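Local coordinates for lipoate-protein ligase 1 (Plasmodium falciparum, PDB 5T8U) that belongs to the lipoate-protein ligase family, with a catalytic-domain fold of the class II tRNA synthetase clan and lipoic acid bound in its pocket, at residues 19-24 with 260-265; 23-28 with 59-64; 125-130 with 218-223. All coordinates share one frame; numbering follows the deposited sequence.

Interaction 1 of 3, residues 19-24 with 260-265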
loop_
_atom_site.group_PDB
_atom_site.type_symbol
_atom_site.label_atom_id
_atom_site.label_comp_id
_atom_site.label_asym_id
_atom_site.label_seq_id
_atom_site.Cartn_x
_atom_site.Cartn_y
_atom_site.Cartn_z
ATOM N N ASN A 19 -7.570 3.013 -16.826
ATOM C CA ASN A 19 -8.201 4.089 -16.077
ATOM C C ASN A 19 -7.152 4.832 -15.259
ATOM O O ASN A 19 -6.131 4.267 -14.856
ATOM C CB ASN A 19 -9.295 3.533 -15.165
ATOM C CG ASN A 19 -10.166 4.622 -14.567
ATOM O OD1 ASN A 19 -9.666 5.606 -14.024
ATOM N ND2 ASN A 19 -11.479 4.455 -14.676
ATOM N N GLN A 20 -7.409 6.120 -15.017
ATOM C CA GLN A 20 -6.437 6.985 -14.358
ATOM C C GLN A 20 -7.023 7.681 -13.133
ATOM O O GLN A 20 -6.500 8.717 -12.707
ATOM C CB GLN A 20 -5.893 8.017 -15.348
ATOM C CG GLN A 20 -5.213 7.391 -16.559
ATOM C CD GLN A 20 -4.682 8.421 -17.536
ATOM O OE1 GLN A 20 -5.172 9.549 -17.595
ATOM N NE2 GLN A 20 -3.669 8.038 -18.304
ATOM N N ASN A 21 -8.088 7.136 -12.552
ATOM C CA ASN A 21 -8.683 7.679 -11.338
ATOM C C ASN A 21 -8.191 6.881 -10.139
ATOM O O ASN A 21 -8.275 5.648 -10.130
ATOM C CB ASN A 21 -10.209 7.642 -11.411
ATOM C CG ASN A 21 -10.866 8.160 -10.146
ATOM O OD1 ASN A 21 -11.148 7.396 -9.223
ATOM N ND2 ASN A 21 -11.108 9.465 -10.094
ATOM N N ILE A 22 -7.678 7.587 -9.128
ATOM C CA ILE A 22 -7.087 6.912 -7.975
ATOM C C ILE A 22 -8.123 6.043 -7.272
ATOM O O ILE A 22 -7.831 4.910 -6.866
ATOM C CB ILE A 22 -6.457 7.941 -7.015
ATOM C CG1 ILE A 22 -5.824 7.244 -5.805
ATOM C CG2 ILE A 22 -7.489 8.966 -6.546
ATOM C CD1 ILE A 22 -4.715 6.269 -6.157
ATOM N N HIS A 23 -9.347 6.551 -7.116
ATOM C CA HIS A 23 -10.387 5.773 -6.449
ATOM C C HIS A 23 -10.774 4.555 -7.275
ATOM O O HIS A 23 -10.994 3.468 -6.728
ATOM C CB HIS A 23 -11.610 6.650 -6.184
ATOM C CG HIS A 23 -11.303 7.893 -5.409
ATOM N ND1 HIS A 23 -11.849 9.120 -5.722
ATOM C CD2 HIS A 23 -10.507 8.098 -4.333
ATOM C CE1 HIS A 23 -11.401 10.027 -4.873
ATOM N NE2 HIS A 23 -10.584 9.433 -4.020
ATOM N N PHE A 24 -10.858 4.718 -8.597
ATOM C CA PHE A 24 -11.221 3.604 -9.464
ATOM C C PHE A 24 -10.177 2.497 -9.394
ATOM O O PHE A 24 -10.507 1.324 -9.176
ATOM C CB PHE A 24 -11.387 4.104 -10.901
ATOM C CG PHE A 24 -12.071 3.126 -11.809
ATOM C CD1 PHE A 24 -13.449 3.139 -11.947
ATOM C CD2 PHE A 24 -11.340 2.194 -12.524
ATOM C CE1 PHE A 24 -14.083 2.241 -12.780
ATOM C CE2 PHE A 24 -11.968 1.293 -13.361
ATOM C CZ PHE A 24 -13.343 1.317 -13.487
ATOM N N LYS A 260 -19.308 -0.705 -4.166
ATOM C CA LYS A 260 -19.179 -0.442 -2.738
ATOM C C LYS A 260 -17.809 0.143 -2.418
ATOM O O LYS A 260 -17.701 1.203 -1.788
ATOM C CB LYS A 260 -19.413 -1.732 -1.951
ATOM C CG LYS A 260 -19.457 -1.561 -0.440
ATOM C CD LYS A 260 -19.119 -2.865 0.272
ATOM C CE LYS A 260 -20.089 -3.985 -0.088
ATOM N NZ LYS A 260 -19.664 -5.292 0.482
ATOM N N TYR A 261 -16.744 -0.540 -2.849
ATOM C CA TYR A 261 -15.395 -0.026 -2.633
ATOM C C TYR A 261 -15.245 1.379 -3.203
ATOM O O TYR A 261 -14.762 2.291 -2.525
ATOM C CB TYR A 261 -14.369 -0.967 -3.268
ATOM C CG TYR A 261 -14.372 -2.377 -2.718
ATOM C CD1 TYR A 261 -14.848 -2.649 -1.443
ATOM C CD2 TYR A 261 -13.890 -3.435 -3.477
ATOM C CE1 TYR A 261 -14.847 -3.936 -0.940
ATOM C CE2 TYR A 261 -13.885 -4.725 -2.983
ATOM C CZ TYR A 261 -14.363 -4.969 -1.714
ATOM O OH TYR A 261 -14.361 -6.252 -1.219
ATOM N N TYR A 262 -15.655 1.568 -4.459
ATOM C CA TYR A 262 -15.503 2.861 -5.117
ATOM C C TYR A 262 -16.204 3.962 -4.334
ATOM O O TYR A 262 -15.638 5.038 -4.107
ATOM C CB TYR A 262 -16.050 2.776 -6.543
ATOM C CG TYR A 262 -15.857 4.033 -7.361
ATOM C CD1 TYR A 262 -14.647 4.296 -7.990
ATOM C CD2 TYR A 262 -16.887 4.951 -7.514
ATOM C CE1 TYR A 262 -14.467 5.441 -8.743
ATOM C CE2 TYR A 262 -16.717 6.098 -8.265
ATOM C CZ TYR A 262 -15.506 6.339 -8.876
ATOM O OH TYR A 262 -15.333 7.481 -9.624
ATOM N N ASN A 263 -17.445 3.713 -3.909
ATOM C CA ASN A 263 -18.188 4.722 -3.163
ATOM C C ASN A 263 -17.525 5.012 -1.823
ATOM O O ASN A 263 -17.452 6.170 -1.395
ATOM C CB ASN A 263 -19.632 4.266 -2.965
ATOM C CG ASN A 263 -20.375 4.102 -4.276
ATOM O OD1 ASN A 263 -20.164 4.863 -5.220
ATOM N ND2 ASN A 263 -21.250 3.104 -4.342
ATOM N N LEU A 264 -17.036 3.973 -1.142
ATOM C CA LEU A 264 -16.336 4.183 0.122
ATOM C C LEU A 264 -15.110 5.065 -0.073
ATOM O O LEU A 264 -14.907 6.041 0.658
ATOM C CB LEU A 264 -15.942 2.835 0.729
ATOM C CG LEU A 264 -14.913 2.862 1.865
ATOM C CD1 LEU A 264 -15.369 3.769 2.997
ATOM C CD2 LEU A 264 -14.655 1.456 2.381
ATOM N N LEU A 265 -14.277 4.735 -1.062
ATOM C CA LEU A 265 -13.071 5.514 -1.313
ATOM C C LEU A 265 -13.404 6.937 -1.741
ATOM O O LEU A 265 -12.645 7.866 -1.447
ATOM C CB LEU A 265 -12.218 4.817 -2.374
ATOM C CG LEU A 265 -11.812 3.382 -2.027
ATOM C CD1 LEU A 265 -11.267 2.667 -3.249
ATOM C CD2 LEU A 265 -10.793 3.369 -0.900
#
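The imidazole of H23 has an atom on each face, both displaced toward the rim: the backbone carbonyl O of L265 stands 3.4 Å above the plane on one side, and CG2 of I22 stands 3.8 Å above it on the other. Y262, one turn before L265, presents the edge of its phenol instead. CA of F24 lies in the plane of that ring at its CD1–CE1 side, and the backbone N of F24 is 3.7 Å from Y262 CE1. The F24 ring in turn has N19 ND2 over one face and Y262 CE1 at its edge, while F258 on the helix of Y262 packs against it edge-to-face. Y262 reaches the first turn of helix 22-34 because its CG is anti to the backbone N (chi1 -176°), which swings a side chain starting off to one side across to N21, H23 and F24. L265 fills the next place along with a methyl, CD1, 3.6 Å from H23 O.

The turn itself is built by asparagines, whose short amides can fold back on the main chain. N19 OD1 accepts from N21 N, closing an Asx turn, and N21 is the N-cap: its OD1 takes the N-H of F24 at 2.8 Å, in the carbonyl plane and on a lone pair. The side-chain oxygens of N19 and N21 are thus engaged within the turn and H23 NE2 by V89 O, and what meets helix 256-266 is mainly carbon: an aromatic edge and a leucine methyl, with a carbonyl over the imidazole.

Interaction 2 of 3, residues 23-28 with 59-64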
loop_
_atom_site.group_PDB
_atom_site.type_symbol
_atom_site.label_atom_id
_atom_site.label_comp_id
_atom_site.label_asym_id
_atom_site.label_seq_id
_atom_site.Cartn_x
_atom_site.Cartn_y
_atom_site.Cartn_z
ATOM N N HIS A 23 -9.347 6.551 -7.116
ATOM C CA HIS A 23 -10.387 5.773 -6.449
ATOM C C HIS A 23 -10.774 4.555 -7.275
ATOM O O HIS A 23 -10.994 3.468 -6.728
ATOM C CB HIS A 23 -11.610 6.650 -6.184
ATOM C CG HIS A 23 -11.303 7.893 -5.409
ATOM N ND1 HIS A 23 -11.849 9.120 -5.722
ATOM C CD2 HIS A 23 -10.507 8.098 -4.333
ATOM C CE1 HIS A 23 -11.401 10.027 -4.873
ATOM N NE2 HIS A 23 -10.584 9.433 -4.020
ATOM N N PHE A 24 -10.858 4.718 -8.597
ATOM C CA PHE A 24 -11.221 3.604 -9.464
ATOM C C PHE A 24 -10.177 2.497 -9.394
ATOM O O PHE A 24 -10.507 1.324 -9.176
ATOM C CB PHE A 24 -11.387 4.104 -10.901
ATOM C CG PHE A 24 -12.071 3.126 -11.809
ATOM C CD1 PHE A 24 -13.449 3.139 -11.947
ATOM C CD2 PHE A 24 -11.340 2.194 -12.524
ATOM C CE1 PHE A 24 -14.083 2.241 -12.780
ATOM C CE2 PHE A 24 -11.968 1.293 -13.361
ATOM C CZ PHE A 24 -13.343 1.317 -13.487
ATOM N N ASN A 25 -8.903 2.856 -9.568
ATOM C CA ASN A 25 -7.843 1.853 -9.558
ATOM C C ASN A 25 -7.680 1.228 -8.178
ATOM O O ASN A 25 -7.380 0.035 -8.066
ATOM C CB ASN A 25 -6.525 2.472 -10.018
ATOM C CG ASN A 25 -6.552 2.880 -11.475
ATOM O OD1 ASN A 25 -7.246 2.270 -12.287
ATOM N ND2 ASN A 25 -5.788 3.912 -11.816
ATOM N N LEU A 26 -7.855 2.016 -7.115
ATOM C CA LEU A 26 -7.833 1.441 -5.774
ATOM C C LEU A 26 -8.981 0.458 -5.579
ATOM O O LEU A 26 -8.818 -0.560 -4.896
ATOM C CB LEU A 26 -7.889 2.548 -4.721
ATOM C CG LEU A 26 -6.591 3.327 -4.490
ATOM C CD1 LEU A 26 -6.853 4.558 -3.638
ATOM C CD2 LEU A 26 -5.532 2.451 -3.835
ATOM N N SER A 27 -10.143 0.739 -6.175
ATOM C CA SER A 27 -11.251 -0.207 -6.110
ATOM C C SER A 27 -10.922 -1.486 -6.871
ATOM O O SER A 27 -11.248 -2.588 -6.414
ATOM C CB SER A 27 -12.523 0.436 -6.660
ATOM O OG SER A 27 -12.819 1.638 -5.970
ATOM N N LEU A 28 -10.280 -1.361 -8.036
ATOM C CA LEU A 28 -9.807 -2.542 -8.752
ATOM C C LEU A 28 -8.859 -3.358 -7.882
ATOM O O LEU A 28 -9.023 -4.573 -7.731
ATOM C CB LEU A 28 -9.113 -2.128 -10.050
ATOM C CG LEU A 28 -10.000 -1.628 -11.191
ATOM C CD1 LEU A 28 -9.145 -1.016 -12.290
ATOM C CD2 LEU A 28 -10.856 -2.756 -11.753
ATOM N N TRP A 59 -0.825 0.109 -13.056
ATOM C CA TRP A 59 -1.840 1.150 -13.137
ATOM C C TRP A 59 -1.198 2.503 -12.877
ATOM O O TRP A 59 -0.153 2.600 -12.233
ATOM C CB TRP A 59 -2.986 0.891 -12.150
ATOM C CG TRP A 59 -2.543 0.465 -10.769
ATOM C CD1 TRP A 59 -1.900 -0.693 -10.433
ATOM C CD2 TRP A 59 -2.735 1.183 -9.542
ATOM N NE1 TRP A 59 -1.670 -0.734 -9.081
ATOM C CE2 TRP A 59 -2.174 0.404 -8.510
ATOM C CE3 TRP A 59 -3.321 2.409 -9.216
ATOM C CZ2 TRP A 59 -2.183 0.810 -7.178
ATOM C CZ3 TRP A 59 -3.331 2.810 -7.891
ATOM C CH2 TRP A 59 -2.764 2.014 -6.890
ATOM N N ARG A 60 -1.838 3.548 -13.395
ATOM C CA ARG A 60 -1.379 4.917 -13.216
ATOM C C ARG A 60 -2.552 5.785 -12.784
ATOM O O ARG A 60 -3.710 5.476 -13.070
ATOM C CB ARG A 60 -0.757 5.474 -14.504
ATOM C CG ARG A 60 0.497 4.741 -14.956
ATOM C CD ARG A 60 0.741 4.929 -16.444
ATOM N NE ARG A 60 0.972 6.326 -16.801
ATOM C CZ ARG A 60 1.049 6.777 -18.050
ATOM N NH1 ARG A 60 0.911 5.944 -19.073
ATOM N NH2 ARG A 60 1.263 8.065 -18.278
ATOM N N ASN A 61 -2.239 6.875 -12.087
ATOM C CA ASN A 61 -3.253 7.777 -11.565
ATOM C C ASN A 61 -2.865 9.217 -11.865
ATOM O O ASN A 61 -1.681 9.563 -11.909
ATOM C CB ASN A 61 -3.441 7.604 -10.053
ATOM C CG ASN A 61 -3.462 6.151 -9.633
ATOM O OD1 ASN A 61 -4.489 5.479 -9.721
ATOM N ND2 ASN A 61 -2.322 5.658 -9.168
ATOM N N ASN A 62 -3.878 10.051 -12.066
ATOM C CA ASN A 62 -3.664 11.472 -12.301
ATOM C C ASN A 62 -3.306 12.146 -10.976
ATOM O O ASN A 62 -3.062 11.493 -9.956
ATOM C CB ASN A 62 -4.898 12.086 -12.959
ATOM C CG ASN A 62 -4.589 12.712 -14.307
ATOM O OD1 ASN A 62 -3.533 13.317 -14.495
ATOM N ND2 ASN A 62 -5.509 12.564 -15.253
ATOM N N ARG A 63 -3.277 13.478 -10.982
ATOM C CA ARG A 63 -2.824 14.240 -9.824
ATOM C C ARG A 63 -3.636 13.870 -8.589
ATOM O O ARG A 63 -4.843 14.123 -8.530
ATOM C CB ARG A 63 -2.934 15.735 -10.123
ATOM C CG ARG A 63 -2.128 16.153 -11.351
ATOM C CD ARG A 63 -2.230 17.638 -11.663
ATOM N NE ARG A 63 -3.509 17.989 -12.281
ATOM C CZ ARG A 63 -4.437 18.776 -11.740
ATOM N NH1 ARG A 63 -4.258 19.334 -10.549
ATOM N NH2 ARG A 63 -5.558 19.017 -12.406
ATOM N N SER A 64 -2.973 13.270 -7.598
ATOM C CA SER A 64 -3.676 12.742 -6.437
ATOM C C SER A 64 -2.780 12.791 -5.207
ATOM O O SER A 64 -1.551 12.843 -5.305
ATOM C CB SER A 64 -4.140 11.301 -6.677
ATOM O OG SER A 64 -4.782 11.172 -7.933
#
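N25 and W59 run past each other in opposite directions, with the asparagine amide and the indole inclined at 66°. The closest touch is made by the root of the asparagine, CB, which sits 3.3 Å from CE3 on the six-membered part of the indole, approaching obliquely. This leaves the amide to pass beside CB of W59 and reach the chain beyond. L26, the next residue of the helix, crosses the far end of the same ring, its CD2 methyl 4.1 Å from CH2. The indole takes this course because its CG lies between the backbone N and the carbonyl carbon (chi1 44°), which carries the ring across the helix, past N25 to L26; its NE1 is held by T109 OG1.

The two asparagines also slide past one another, their amides steeply inclined. N25 ND2 donates to N61 OD1 over 2.9 Å in a nearly straight bond, 169° at the hydrogen. The acceptor lies close to the amide plane of N25, whereas the donor stands above the carbonyl plane of N61. The same OD1 sits at the edge of the indole, in its plane. Asparagine suits position 25 because one short amide serves both ways in a buried place: ND2 also donates to N19 O, and OD1 accepts from S17 OG, which together should fix its rotation.

Helix 22-34 is thus fastened to the chain leaving strand 55-59 of the large sheet. W59 belongs to the lipoic acid pocket and has the ligand about 4 Å from its side chain, making this a junction between the helix and the end of that strand with its following loop, at the wall of the binding site in the lipoyl protein ligase A/B domain.

Interaction 3 of 3, residues 125-130 with 218-223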
loop_
_atom_site.group_PDB
_atom_site.type_symbol
_atom_site.label_atom_id
_atom_site.label_comp_id
_atom_site.label_asym_id
_atom_site.label_seq_id
_atom_site.Cartn_x
_atom_site.Cartn_y
_atom_site.Cartn_z
ATOM N N LEU A 125 14.348 -4.856 -9.440
ATOM C CA LEU A 125 15.771 -4.568 -9.602
ATOM C C LEU A 125 16.323 -5.207 -10.871
ATOM O O LEU A 125 17.088 -4.577 -11.610
ATOM C CB LEU A 125 16.544 -5.050 -8.374
ATOM C CG LEU A 125 16.219 -4.339 -7.058
ATOM C CD1 LEU A 125 16.838 -5.081 -5.883
ATOM C CD2 LEU A 125 16.697 -2.900 -7.088
ATOM N N ASN A 126 15.951 -6.461 -11.137
ATOM C CA ASN A 126 16.369 -7.110 -12.375
ATOM C C ASN A 126 15.865 -6.342 -13.590
ATOM O O ASN A 126 16.574 -6.225 -14.596
ATOM C CB ASN A 126 15.868 -8.554 -12.411
ATOM C CG ASN A 126 16.602 -9.452 -11.436
ATOM O OD1 ASN A 126 17.720 -9.151 -11.015
ATOM N ND2 ASN A 126 15.981 -10.571 -11.079
ATOM N N THR A 127 14.639 -5.817 -13.521
ATOM C CA THR A 127 14.135 -4.966 -14.593
ATOM C C THR A 127 15.076 -3.792 -14.834
ATOM O O THR A 127 15.638 -3.640 -15.928
ATOM C CB THR A 127 12.726 -4.467 -14.251
ATOM O OG1 THR A 127 11.825 -5.578 -14.181
ATOM C CG2 THR A 127 12.218 -3.474 -15.294
ATOM N N LEU A 128 15.270 -2.956 -13.811
ATOM C CA LEU A 128 16.080 -1.754 -13.983
ATOM C C LEU A 128 17.473 -2.097 -14.497
ATOM O O LEU A 128 17.971 -1.475 -15.442
ATOM C CB LEU A 128 16.166 -0.986 -12.663
ATOM C CG LEU A 128 14.945 -0.143 -12.274
ATOM C CD1 LEU A 128 13.770 -1.016 -11.870
ATOM C CD2 LEU A 128 15.300 0.822 -11.150
ATOM N N LYS A 129 18.114 -3.098 -13.889
ATOM C CA LYS A 129 19.481 -3.445 -14.261
ATOM C C LYS A 129 19.550 -3.957 -15.694
ATOM O O LYS A 129 20.257 -3.395 -16.539
ATOM C CB LYS A 129 20.028 -4.494 -13.290
ATOM C CG LYS A 129 21.525 -4.739 -13.398
ATOM C CD LYS A 129 21.893 -6.111 -12.851
ATOM C CE LYS A 129 23.294 -6.126 -12.258
ATOM N NZ LYS A 129 23.666 -7.475 -11.745
ATOM N N ASN A 130 18.814 -5.031 -15.987
ATOM C CA ASN A 130 18.945 -5.688 -17.283
ATOM C C ASN A 130 18.510 -4.776 -18.421
ATOM O O ASN A 130 19.174 -4.714 -19.463
ATOM C CB ASN A 130 18.129 -6.980 -17.299
ATOM C CG ASN A 130 18.672 -8.023 -16.347
ATOM O OD1 ASN A 130 19.831 -7.967 -15.941
ATOM N ND2 ASN A 130 17.835 -8.991 -15.990
ATOM N N ILE A 218 6.763 -2.660 -19.820
ATOM C CA ILE A 218 7.052 -3.837 -20.638
ATOM C C ILE A 218 8.229 -4.609 -20.055
ATOM O O ILE A 218 8.155 -5.829 -19.854
ATOM C CB ILE A 218 7.309 -3.422 -22.100
ATOM C CG1 ILE A 218 6.013 -2.902 -22.729
ATOM C CG2 ILE A 218 7.857 -4.597 -22.922
ATOM C CD1 ILE A 218 6.192 -2.252 -24.085
ATOM N N ALA A 219 9.332 -3.911 -19.767
ATOM C CA ALA A 219 10.482 -4.583 -19.168
ATOM C C ALA A 219 10.089 -5.300 -17.880
ATOM O O ALA A 219 10.523 -6.432 -17.626
ATOM C CB ALA A 219 11.598 -3.574 -18.899
ATOM N N LEU A 220 9.251 -4.658 -17.064
ATOM C CA LEU A 220 8.862 -5.236 -15.783
ATOM C C LEU A 220 8.042 -6.506 -15.973
ATOM O O LEU A 220 8.236 -7.490 -15.248
ATOM C CB LEU A 220 8.079 -4.202 -14.974
ATOM C CG LEU A 220 7.770 -4.521 -13.514
ATOM C CD1 LEU A 220 9.038 -4.823 -12.735
ATOM C CD2 LEU A 220 7.033 -3.349 -12.891
ATOM N N ILE A 221 7.115 -6.503 -16.933
ATOM C CA ILE A 221 6.359 -7.715 -17.237
ATOM C C ILE A 221 7.299 -8.814 -17.715
ATOM O O ILE A 221 7.167 -9.984 -17.327
ATOM C CB ILE A 221 5.262 -7.414 -18.276
ATOM C CG1 ILE A 221 4.297 -6.349 -17.739
ATOM C CG2 ILE A 221 4.496 -8.688 -18.630
ATOM C CD1 ILE A 221 3.300 -5.841 -18.766
ATOM N N LYS A 222 8.267 -8.454 -18.563
ATOM C CA LYS A 222 9.252 -9.422 -19.031
ATOM C C LYS A 222 9.956 -10.099 -17.859
ATOM O O LYS A 222 9.944 -11.328 -17.735
ATOM C CB LYS A 222 10.266 -8.732 -19.948
ATOM C CG LYS A 222 9.793 -8.570 -21.386
ATOM C CD LYS A 222 10.786 -7.766 -22.212
ATOM C CE LYS A 222 10.468 -7.832 -23.700
ATOM N NZ LYS A 222 11.488 -7.123 -24.529
ATOM N N GLU A 223 10.576 -9.305 -16.983
ATOM C CA GLU A 223 11.298 -9.884 -15.853
ATOM C C GLU A 223 10.372 -10.583 -14.864
ATOM O O GLU A 223 10.833 -11.440 -14.104
ATOM C CB GLU A 223 12.107 -8.803 -15.137
ATOM C CG GLU A 223 13.363 -8.383 -15.881
ATOM C CD GLU A 223 14.376 -9.506 -15.999
ATOM O OE1 GLU A 223 15.354 -9.352 -16.761
ATOM O OE2 GLU A 223 14.194 -10.545 -15.331
#
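Close packing centres on T127, whose two branches divide the opposing helix between them. Its methyl CG2, anti to the backbone N, meets CB of A219 at 3.7 Å; the small alanine suits a point where the backbones draw together, with T127 and L220 CA atoms 5.4 Å apart. OG1 turns the other way, 3.2 Å from CD1 of L220 and 3.4 Å from CB of E223. This hydroxyl finds its hydrogen-bond partner within its own helix, at I123 O, as a helical threonine commonly does, so it can face carbon across the gap.

The segments belong to helices 117-132 and 213-227 of the lipoyl protein ligase A/B domain. Their local axes approach to 8.7 Å, with 120° between their directions, and L220 continues inward to L58 on strand 55-59 of the large sheet.

The polar link lies at the edge of the packing. N130 ND2 donates to E223 OE1 over 2.6 Å, the bond 167° at the hydrogen; the oxygen lies in the amide plane but is met from above the carboxylate plane. CB and CG of E223 lie beside T127; chi2 (-65°) then turns the carboxylate toward N130, OE2 lying 3.9 Å from N126 CB.

How the interactions relate
Interactions 1 and 2 use overlapping parts of helix 22-34, sharing H23 and F24; their centres are 7 Å apart. They also touch directly: Q20 O lies 3.0 Å from N62 N, a probable hydrogen bond, and S27 OG is 3.3 Å from L265 CD1. The helix is thereby held between helix 256-266 and the chain after strand 55-59. Interaction 2 reaches the lipoic acid through the side chain of W59, about 4 Å from the ligand, whereas the side chain of L265 in interaction 1 is about 11 Å away. Interaction 3 stands apart, its centre 23 Å from that of interaction 2 and 29 Å from that of interaction 1, with the side chain of L220 about 12 Å from the ligand.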